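Local atomic coordinates of DUF115 domain-containing protein (Magnetospirillum magneticum AMB-1, PDB entry 5MU5), a protein that probably acts as a Maf glycosyltransferase that modifies flagellin with sugar and so takes part in forming the bacterial flagellum. Residues G240-E245 and R634-Q639; D545-I550 and W642-I647. All coordinates share one frame; numbering follows the deposited sequence.

Contact 1 (G240-E245 and R634-Q639); sequences GFLHDE and RVMTLQ
His243 and Gln639 make the polar half of this contact, a single hydrogen bond from NE2 of His243 to OE1 of Gln639, 2.7 Å long and nearly straight, with 167° at the hydrogen. The oxygen lies almost in the imidazole plane, at the edge of the ring, so the N-H points directly at it. On the acceptor side the donor is tilted out of the carbonyl plane, and the imidazole and amide planes are 36° apart; the bond is well directed, although the two flat groups are not coplanar. Beyond CG the Gln639 chain is extended, which carries OE1 across to the ring from a backbone whose CA is 9.3 Å from the CA of His243.

The apolar half lies alongside. The first torsion of Leu242 swings the isobutyl group away from its own amide nitrogen, toward the facing helix, where CD2 rests 4.0 Å from CE of Met636. Met636 reaches it by a bend at its last torsion (chi3 78°), which turns the terminal methyl toward the leucine. The same CD2 of Leu242 stands 3.9 Å from OE1 of Gln639, so a methyl flanks the accepting oxygen. Ile93 of helix 92-107 touches all four of these side chains, and Phe593 of helix 589-609 packs on Leu242.

Phe241 is the N-cap residue of helix 242-257, and the contact therefore joins the first turn of that helix to helix 618-646 of the Maf helical bundle domain. All four touching residues are buried, so the imidazole N-H and the amide oxygen satisfy each other within a largely apolar setting. Donation from NE2 implies that this nitrogen carries a proton, and the bond probably fixes the rotation of the imidazole ring.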
# COMPACT_ATOMS: atom_id res chain seq x y z
N GLY A 240 -3.20 -7.00 -5.03
CA GLY A 240 -3.85 -7.24 -6.29
C GLY A 240 -4.53 -8.59 -6.35
O GLY A 240 -4.02 -9.59 -5.84
N PHE A 241 -5.66 -8.59 -7.02
CA PHE A 241 -6.47 -9.77 -7.21
C PHE A 241 -6.05 -10.56 -8.44
O PHE A 241 -5.55 -10.01 -9.42
CB PHE A 241 -7.93 -9.35 -7.32
CG PHE A 241 -8.44 -8.64 -6.11
CD1 PHE A 241 -8.28 -9.20 -4.84
CD2 PHE A 241 -9.10 -7.42 -6.22
CE1 PHE A 241 -8.74 -8.55 -3.71
CE2 PHE A 241 -9.58 -6.76 -5.08
CZ PHE A 241 -9.39 -7.33 -3.83
N LEU A 242 -6.29 -11.86 -8.40
CA LEU A 242 -5.86 -12.76 -9.46
C LEU A 242 -6.16 -12.21 -10.85
O LEU A 242 -5.29 -12.19 -11.70
CB LEU A 242 -6.54 -14.12 -9.29
CG LEU A 242 -6.17 -15.17 -10.34
CD1 LEU A 242 -4.68 -15.45 -10.32
CD2 LEU A 242 -6.96 -16.45 -10.15
N HIS A 243 -7.39 -11.79 -11.09
CA HIS A 243 -7.80 -11.41 -12.45
C HIS A 243 -7.15 -10.14 -12.92
O HIS A 243 -6.85 -10.03 -14.10
CB HIS A 243 -9.31 -11.33 -12.58
CG HIS A 243 -9.98 -12.65 -12.38
ND1 HIS A 243 -11.25 -12.76 -11.85
CD2 HIS A 243 -9.53 -13.91 -12.56
CE1 HIS A 243 -11.57 -14.04 -11.77
NE2 HIS A 243 -10.54 -14.76 -12.19
N ASP A 244 -6.93 -9.19 -12.02
CA ASP A 244 -6.19 -7.97 -12.38
C ASP A 244 -4.73 -8.30 -12.65
O ASP A 244 -4.12 -7.73 -13.53
CB ASP A 244 -6.31 -6.90 -11.28
CG ASP A 244 -7.75 -6.48 -11.03
OD1 ASP A 244 -8.48 -6.25 -12.03
OD2 ASP A 244 -8.17 -6.39 -9.84
N GLU A 245 -4.15 -9.23 -11.90
CA GLU A 245 -2.77 -9.61 -12.15
C GLU A 245 -2.66 -10.31 -13.48
O GLU A 245 -1.67 -10.17 -14.16
CB GLU A 245 -2.21 -10.47 -11.02
CG GLU A 245 -2.13 -9.74 -9.68
CD GLU A 245 -1.12 -8.60 -9.65
OE1 GLU A 245 -0.03 -8.73 -10.25
OE2 GLU A 245 -1.41 -7.57 -8.99
N ARG A 634 -8.95 -24.85 -6.28
CA ARG A 634 -9.14 -25.65 -7.51
C ARG A 634 -9.53 -24.77 -8.71
O ARG A 634 -8.95 -24.89 -9.79
CB ARG A 634 -10.20 -26.74 -7.27
CG ARG A 634 -10.58 -27.52 -8.51
CD ARG A 634 -11.40 -28.77 -8.20
NE ARG A 634 -11.48 -29.59 -9.41
CZ ARG A 634 -12.33 -29.39 -10.42
NH1 ARG A 634 -13.22 -28.39 -10.39
NH2 ARG A 634 -12.29 -30.19 -11.49
N VAL A 635 -10.53 -23.91 -8.53
CA VAL A 635 -10.92 -22.98 -9.58
C VAL A 635 -9.74 -22.06 -9.98
O VAL A 635 -9.50 -21.83 -11.16
CB VAL A 635 -12.14 -22.13 -9.15
CG1 VAL A 635 -12.34 -20.94 -10.08
CG2 VAL A 635 -13.39 -22.99 -9.10
N MET A 636 -9.00 -21.54 -9.00
CA MET A 636 -7.86 -20.69 -9.28
C MET A 636 -6.78 -21.44 -10.07
O MET A 636 -6.18 -20.91 -11.00
CB MET A 636 -7.24 -20.16 -7.99
CG MET A 636 -8.13 -19.19 -7.23
SD MET A 636 -7.40 -18.63 -5.68
CE MET A 636 -6.23 -17.42 -6.29
N THR A 637 -6.55 -22.68 -9.68
CA THR A 637 -5.59 -23.54 -10.32
C THR A 637 -5.93 -23.70 -11.80
O THR A 637 -5.08 -23.52 -12.67
CB THR A 637 -5.57 -24.92 -9.62
OG1 THR A 637 -4.99 -24.77 -8.32
CG2 THR A 637 -4.80 -25.96 -10.43
N LEU A 638 -7.19 -24.03 -12.08
CA LEU A 638 -7.63 -24.22 -13.46
C LEU A 638 -7.59 -22.94 -14.25
O LEU A 638 -7.29 -22.97 -15.44
CB LEU A 638 -9.05 -24.79 -13.50
CG LEU A 638 -9.14 -26.22 -12.99
CD1 LEU A 638 -10.60 -26.55 -12.73
CD2 LEU A 638 -8.50 -27.20 -13.97
N GLN A 639 -7.90 -21.81 -13.62
CA GLN A 639 -7.89 -20.51 -14.32
C GLN A 639 -6.49 -20.11 -14.73
O GLN A 639 -6.25 -19.63 -15.84
CB GLN A 639 -8.52 -19.42 -13.45
CG GLN A 639 -10.03 -19.51 -13.45
CD GLN A 639 -10.71 -18.31 -12.83
OE1 GLN A 639 -10.05 -17.41 -12.31
NE2 GLN A 639 -12.04 -18.29 -12.88

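Contact 2 (D545-I550 and W642-I647); sequences DWPRSI and WYFDNI
The short segments of helices 546-564 and 618-646 that meet here run antiparallel, with 170° between their directions and 10.2 Å between their axes, and the CA atoms of Pro547 and Phe644 are the closest pair, 6.4 Å apart. Phe644 bridges this gap, and every side-chain contact across it involves this residue. Pro547 lies over one face of its ring in a CH-pi contact: CD of Pro547 is 4.0 Å from the ring centroid and 20° off the normal, displaced toward the CG side. CD2 of Tyr643, the preceding residue, lies over the rim of the opposite face. Farther along the ring, CB of Trp546 meets CE1 of Phe644 at 3.6 Å, while CD1 of Ile550 reaches CE2 of Phe644 at 3.4 Å, a close approach. Ile550 gets there with an extended CG1 branch (chi2 162°). Beyond CB the Trp546 indole heads off from Phe644, and its NE1 bonds to the carbonyl oxygen of Trp541. An alanine in place of Phe644 would remove the ring and is likely to open a gap between the helices, leaving Pro547 CD and Ile550 CD1 without their aromatic partner. Asp545 N-caps the first helix through a weak bond from Arg548 N to OD1. Antiparallel packing of neighbouring helices is characteristic of a helical bundle, and here Phe644 fills the interface in the Maf helical bundle domain.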
# COMPACT_ATOMS: atom_id res chain seq x y z
N ASP A 545 8.93 -21.68 -15.24
CA ASP A 545 7.63 -22.20 -15.63
C ASP A 545 6.60 -21.54 -14.69
O ASP A 545 6.39 -21.98 -13.56
CB ASP A 545 7.60 -23.73 -15.54
CG ASP A 545 6.30 -24.33 -16.04
OD1 ASP A 545 5.32 -23.57 -16.22
OD2 ASP A 545 6.24 -25.55 -16.24
N TRP A 546 5.97 -20.47 -15.17
CA TRP A 546 5.11 -19.63 -14.35
C TRP A 546 3.87 -20.35 -13.81
O TRP A 546 3.63 -20.33 -12.61
CB TRP A 546 4.75 -18.33 -15.10
CG TRP A 546 6.00 -17.60 -15.61
CD1 TRP A 546 6.39 -17.44 -16.91
CD2 TRP A 546 7.01 -16.99 -14.80
NE1 TRP A 546 7.58 -16.74 -16.96
CE2 TRP A 546 7.99 -16.47 -15.68
CE3 TRP A 546 7.20 -16.84 -13.42
CZ2 TRP A 546 9.13 -15.80 -15.22
CZ3 TRP A 546 8.32 -16.17 -12.97
CH2 TRP A 546 9.28 -15.66 -13.87
N PRO A 547 3.08 -20.99 -14.69
CA PRO A 547 1.90 -21.63 -14.15
C PRO A 547 2.26 -22.70 -13.13
O PRO A 547 1.55 -22.88 -12.13
CB PRO A 547 1.21 -22.24 -15.38
CG PRO A 547 2.23 -22.25 -16.46
CD PRO A 547 3.14 -21.10 -16.16
N ARG A 548 3.37 -23.39 -13.37
CA ARG A 548 3.80 -24.44 -12.47
C ARG A 548 4.10 -23.88 -11.08
O ARG A 548 3.63 -24.43 -10.08
CB ARG A 548 4.99 -25.19 -13.05
CG ARG A 548 5.32 -26.45 -12.29
CD ARG A 548 6.46 -27.22 -12.94
NE ARG A 548 7.00 -28.18 -11.99
CZ ARG A 548 7.89 -29.13 -12.27
NH1 ARG A 548 8.36 -29.27 -13.50
NH2 ARG A 548 8.30 -29.94 -11.31
N SER A 549 4.85 -22.78 -11.01
CA SER A 549 5.11 -22.07 -9.75
C SER A 549 3.84 -21.66 -9.01
O SER A 549 3.77 -21.71 -7.79
CB SER A 549 5.86 -20.78 -10.03
OG SER A 549 7.00 -21.00 -10.84
N ILE A 550 2.85 -21.20 -9.77
CA ILE A 550 1.63 -20.71 -9.17
C ILE A 550 0.84 -21.88 -8.60
O ILE A 550 0.43 -21.86 -7.44
CB ILE A 550 0.79 -19.92 -10.18
CG1 ILE A 550 1.55 -18.65 -10.61
CG2 ILE A 550 -0.54 -19.52 -9.56
CD1 ILE A 550 1.06 -18.00 -11.89
N TRP A 642 -5.30 -22.41 -17.68
CA TRP A 642 -5.99 -21.93 -18.87
C TRP A 642 -5.44 -20.57 -19.35
O TRP A 642 -5.29 -20.34 -20.54
CB TRP A 642 -7.48 -21.81 -18.55
CG TRP A 642 -8.27 -21.07 -19.56
CD1 TRP A 642 -8.78 -21.56 -20.72
CD2 TRP A 642 -8.69 -19.69 -19.48
NE1 TRP A 642 -9.48 -20.58 -21.38
CE2 TRP A 642 -9.43 -19.42 -20.65
CE3 TRP A 642 -8.51 -18.67 -18.55
CZ2 TRP A 642 -10.00 -18.17 -20.90
CZ3 TRP A 642 -9.06 -17.42 -18.81
CH2 TRP A 642 -9.80 -17.19 -19.98
N TYR A 643 -5.16 -19.67 -18.40
CA TYR A 643 -4.68 -18.33 -18.73
C TYR A 643 -3.32 -18.34 -19.37
O TYR A 643 -3.12 -17.67 -20.38
CB TYR A 643 -4.65 -17.45 -17.48
CG TYR A 643 -3.79 -16.22 -17.59
CD1 TYR A 643 -4.27 -15.07 -18.19
CD2 TYR A 643 -2.51 -16.21 -17.07
CE1 TYR A 643 -3.48 -13.94 -18.28
CE2 TYR A 643 -1.72 -15.07 -17.14
CZ TYR A 643 -2.20 -13.94 -17.75
OH TYR A 643 -1.41 -12.80 -17.82
N PHE A 644 -2.39 -19.09 -18.79
CA PHE A 644 -1.05 -19.19 -19.34
C PHE A 644 -1.03 -19.90 -20.70
O PHE A 644 -0.23 -19.54 -21.56
CB PHE A 644 -0.05 -19.79 -18.34
CG PHE A 644 0.47 -18.77 -17.36
CD1 PHE A 644 1.46 -17.89 -17.73
CD2 PHE A 644 -0.08 -18.67 -16.09
CE1 PHE A 644 1.91 -16.92 -16.85
CE2 PHE A 644 0.37 -17.71 -15.20
CZ PHE A 644 1.36 -16.84 -15.58
N ASP A 645 -1.92 -20.87 -20.89
CA ASP A 645 -2.06 -21.51 -22.20
C ASP A 645 -2.54 -20.55 -23.30
O ASP A 645 -2.17 -20.72 -24.44
CB ASP A 645 -3.01 -22.70 -22.13
CG ASP A 645 -2.37 -23.94 -21.53
OD1 ASP A 645 -1.12 -24.01 -21.48
OD2 ASP A 645 -3.10 -24.84 -21.09
N ASN A 646 -3.33 -19.53 -22.94
CA ASN A 646 -3.94 -18.64 -23.92
C ASN A 646 -3.54 -17.18 -23.83
O ASN A 646 -4.19 -16.32 -24.45
CB ASN A 646 -5.46 -18.70 -23.74
CG ASN A 646 -6.01 -20.07 -24.00
OD1 ASN A 646 -6.75 -20.61 -23.19
ND2 ASN A 646 -5.63 -20.65 -25.12
N ILE A 647 -2.48 -16.89 -23.08
CA ILE A 647 -2.07 -15.51 -22.80
C ILE A 647 -1.89 -14.68 -24.09
O ILE A 647 -2.28 -13.51 -24.15
CB ILE A 647 -0.84 -15.47 -21.86
CG1 ILE A 647 -0.58 -14.03 -21.41
CG2 ILE A 647 0.40 -16.06 -22.52
CD1 ILE A 647 0.34 -13.93 -20.21

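Overall arrangement
Helix 618-646 is common to both contacts, whose centres lie 11 Å apart: contact 1 uses its residues 634-639, and contact 2 begins three residues farther on. Both segments of contact 2 belong to the helical bundle domain, while contact 1 pairs helix 618-646 with helix 242-257, almost 400 residues earlier in the chain. Tyr643, beside Phe644 in sequence, turns back to helix 242-257 and touches Thr249 and Arg250, while Phe593 of helix 589-609 packs on both Leu242 and Ile550. The centres of contacts 1 and 2 lie about 21 and 26 Å from the centre of the chain, on the same side of it.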